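Long-range contact in ribose 5-phosphate isomerase (Giardia lamblia, PDB 3S5P), which probably interconverts ribose 5-phosphate and ribulose 5-phosphate in the pentose phosphate pathway: residues K100-S108 against N120-G128. Sequence-based numbering, arbitrary orientation.
Sequences KGIRCALCS and NNANALALG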
loop_
_atom_site.group_PDB
_atom_site.type_symbol
_atom_site.label_atom_id
_atom_site.label_comp_id
_atom_site.label_asym_id
_atom_site.label_seq_id
_atom_site.Cartn_x
_atom_site.Cartn_y
_atom_site.Cartn_z
ATOM N N LYS A 100 7.051 -11.572 -8.009
ATOM C CA LYS A 100 7.012 -12.730 -7.143
ATOM C C LYS A 100 7.985 -12.542 -5.971
ATOM O O LYS A 100 9.096 -12.031 -6.148
ATOM C CB LYS A 100 7.301 -13.986 -7.961
ATOM C CG LYS A 100 6.139 -14.343 -8.891
ATOM C CD LYS A 100 6.179 -15.812 -9.319
ATOM C CE LYS A 100 4.782 -16.447 -9.245
ATOM N NZ LYS A 100 4.845 -17.942 -9.009
ATOM N N GLY A 101 7.549 -12.914 -4.766
ATOM C CA GLY A 101 8.447 -12.865 -3.622
ATOM C C GLY A 101 8.750 -11.494 -3.046
ATOM O O GLY A 101 9.624 -11.366 -2.190
ATOM N N ILE A 102 8.040 -10.477 -3.523
ATOM C CA ILE A 102 8.123 -9.117 -3.008
ATOM C C ILE A 102 6.799 -8.721 -2.359
ATOM O O ILE A 102 5.718 -8.885 -2.926
ATOM C CB ILE A 102 8.462 -8.087 -4.115
ATOM C CG1 ILE A 102 9.859 -8.332 -4.693
ATOM C CG2 ILE A 102 8.424 -6.652 -3.572
ATOM C CD1 ILE A 102 11.000 -7.812 -3.821
ATOM N N ARG A 103 6.908 -8.188 -1.151
ATOM C CA ARG A 103 5.773 -7.672 -0.431
ATOM C C ARG A 103 6.086 -6.225 -0.047
ATOM O O ARG A 103 6.888 -5.962 0.874
ATOM C CB ARG A 103 5.513 -8.539 0.793
ATOM C CG ARG A 103 5.022 -9.921 0.401
ATOM C CD ARG A 103 5.183 -10.976 1.515
ATOM N NE ARG A 103 6.578 -11.265 1.873
ATOM C CZ ARG A 103 7.368 -12.087 1.196
ATOM N NH1 ARG A 103 6.941 -12.648 0.058
ATOM N NH2 ARG A 103 8.610 -12.308 1.625
ATOM N N CYS A 104 5.438 -5.301 -0.745
ATOM C CA CYS A 104 5.756 -3.905 -0.620
ATOM C C CYS A 104 4.652 -3.160 0.114
ATOM O O CYS A 104 3.459 -3.221 -0.241
ATOM C CB CYS A 104 6.065 -3.293 -1.987
ATOM S SG CYS A 104 6.489 -1.547 -1.975
ATOM N N ALA A 105 5.085 -2.474 1.160
ATOM C CA ALA A 105 4.213 -1.781 2.075
ATOM C C ALA A 105 4.398 -0.286 1.837
ATOM O O ALA A 105 5.495 0.226 2.008
ATOM C CB ALA A 105 4.610 -2.141 3.491
ATOM N N LEU A 106 3.338 0.397 1.411
ATOM C CA LEU A 106 3.336 1.856 1.365
ATOM C C LEU A 106 2.816 2.358 2.718
ATOM O O LEU A 106 1.643 2.190 3.058
ATOM C CB LEU A 106 2.428 2.337 0.235
ATOM C CG LEU A 106 2.179 3.847 0.157
ATOM C CD1 LEU A 106 3.504 4.605 0.070
ATOM C CD2 LEU A 106 1.239 4.172 -0.982
ATOM N N CYS A 107 3.686 2.990 3.487
ATOM C CA CYS A 107 3.407 3.318 4.883
ATOM C C CYS A 107 3.361 4.817 5.086
ATOM O O CYS A 107 4.187 5.521 4.520
ATOM C CB CYS A 107 4.563 2.801 5.728
ATOM S SG CYS A 107 4.619 0.993 5.796
ATOM N N SER A 108 2.451 5.318 5.924
ATOM C CA SER A 108 2.497 6.751 6.201
ATOM C C SER A 108 2.585 7.012 7.705
ATOM O O SER A 108 2.588 8.176 8.141
ATOM C CB SER A 108 1.296 7.465 5.599
ATOM O OG SER A 108 0.173 6.959 6.254
ATOM N N ASN A 120 2.450 -8.691 7.827
ATOM C CA ASN A 120 2.493 -8.845 6.359
ATOM C C ASN A 120 3.828 -9.304 5.797
ATOM O O ASN A 120 3.922 -9.589 4.598
ATOM C CB ASN A 120 2.017 -7.572 5.650
ATOM C CG ASN A 120 0.700 -7.028 6.238
ATOM O OD1 ASN A 120 0.650 -5.891 6.695
ATOM N ND2 ASN A 120 -0.356 -7.848 6.241
ATOM N N ASN A 121 4.850 -9.373 6.650
ATOM C CA ASN A 121 6.188 -9.812 6.224
ATOM C C ASN A 121 6.710 -9.008 5.025
ATOM O O ASN A 121 7.290 -9.561 4.102
ATOM C CB ASN A 121 6.224 -11.346 5.933
ATOM C CG ASN A 121 7.628 -11.890 5.892
ATOM O OD1 ASN A 121 8.517 -11.319 6.498
ATOM N ND2 ASN A 121 7.849 -12.981 5.131
ATOM N N ALA A 122 6.505 -7.693 5.050
ATOM C CA ALA A 122 6.943 -6.854 3.958
ATOM C C ALA A 122 8.468 -6.910 3.897
ATOM O O ALA A 122 9.122 -6.905 4.928
ATOM C CB ALA A 122 6.460 -5.432 4.125
ATOM N N ASN A 123 9.012 -7.009 2.688
ATOM C CA ASN A 123 10.440 -6.903 2.490
ATOM C C ASN A 123 10.781 -5.697 1.607
ATOM O O ASN A 123 11.904 -5.556 1.176
ATOM C CB ASN A 123 11.027 -8.223 1.893
ATOM C CG ASN A 123 10.255 -8.717 0.685
ATOM O OD1 ASN A 123 9.390 -8.022 0.164
ATOM N ND2 ASN A 123 10.563 -9.924 0.233
ATOM N N ALA A 124 9.788 -4.858 1.301
ATOM C CA ALA A 124 10.023 -3.610 0.577
ATOM C C ALA A 124 9.194 -2.545 1.246
ATOM O O ALA A 124 8.045 -2.793 1.614
ATOM C CB ALA A 124 9.636 -3.743 -0.888
ATOM N N LEU A 125 9.778 -1.370 1.444
ATOM C CA LEU A 125 9.040 -0.251 1.982
ATOM C C LEU A 125 8.959 0.800 0.877
ATOM O O LEU A 125 9.990 1.166 0.299
ATOM C CB LEU A 125 9.790 0.324 3.191
ATOM C CG LEU A 125 9.249 1.637 3.792
ATOM C CD1 LEU A 125 7.834 1.438 4.367
ATOM C CD2 LEU A 125 10.177 2.192 4.875
ATOM N N ALA A 126 7.756 1.278 0.576
ATOM C CA ALA A 126 7.602 2.403 -0.346
ATOM C C ALA A 126 7.323 3.667 0.426
ATOM O O ALA A 126 6.472 3.672 1.313
ATOM C CB ALA A 126 6.495 2.147 -1.340
ATOM N N LEU A 127 8.037 4.738 0.092
ATOM C CA LEU A 127 7.777 6.038 0.679
ATOM C C LEU A 127 7.507 7.105 -0.397
ATOM O O LEU A 127 8.122 7.101 -1.448
ATOM C CB LEU A 127 8.949 6.464 1.551
ATOM C CG LEU A 127 9.261 5.619 2.787
ATOM C CD1 LEU A 127 10.635 5.946 3.266
ATOM C CD2 LEU A 127 8.209 5.850 3.907
ATOM N N GLY A 128 6.585 8.014 -0.131
ATOM C CA GLY A 128 6.259 9.073 -1.077
ATOM C C GLY A 128 6.988 10.340 -0.677
ATOM O O GLY A 128 6.579 10.997 0.278
#
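Asn-123 reaches across to Gly-101 and Arg-103 and uses its amide as a stand-in for a strand backbone. Asn-123 OD1 accepts an almost straight bond from Arg-103 N (2.8 Å, 176° at the hydrogen), while Asn-123 ND2 donates, within its own amide plane, to Gly-101 O at 3.0 Å. A chi1 of 50°, with CG between the backbone N and the carbonyl carbon, curls the amide back to this place. Asn-123 ND2 also sits over one face of the Arg-103 guanidinium, the two planes 30° apart. The arginine chain, bent at chi3, puts Asn-121 O at the guanidinium edge, where Arg-103 NE bonds to Asn-121 O (2.9 Å) from above the carbonyl plane. Arg-103 O takes both Asn-123 N and Ala-124 N, after which the ladder continues through Ala-105 N to Ala-124 O and Ala-126 N to Ala-105 O.

Small side chains let the strands mesh. On one face Cys-104 SG settles between the methyls of Ala-124 and Ala-126, 3.7 Å from Ala-126 CB. On the other, Ala-105 CB meets Ala-122 CB, and Leu-125 CD1 nestles against Cys-107 SG (3.5 Å), with Phe-144 and Ile-140 of helix 134-146 packing alongside. Helix 110-118 links these neighbouring parallel strands, making a beta-alpha-beta unit at the sheet edge within the chain, in the Rossmann-like alpha/beta/alpha sandwich of the RpiB/LacAB family.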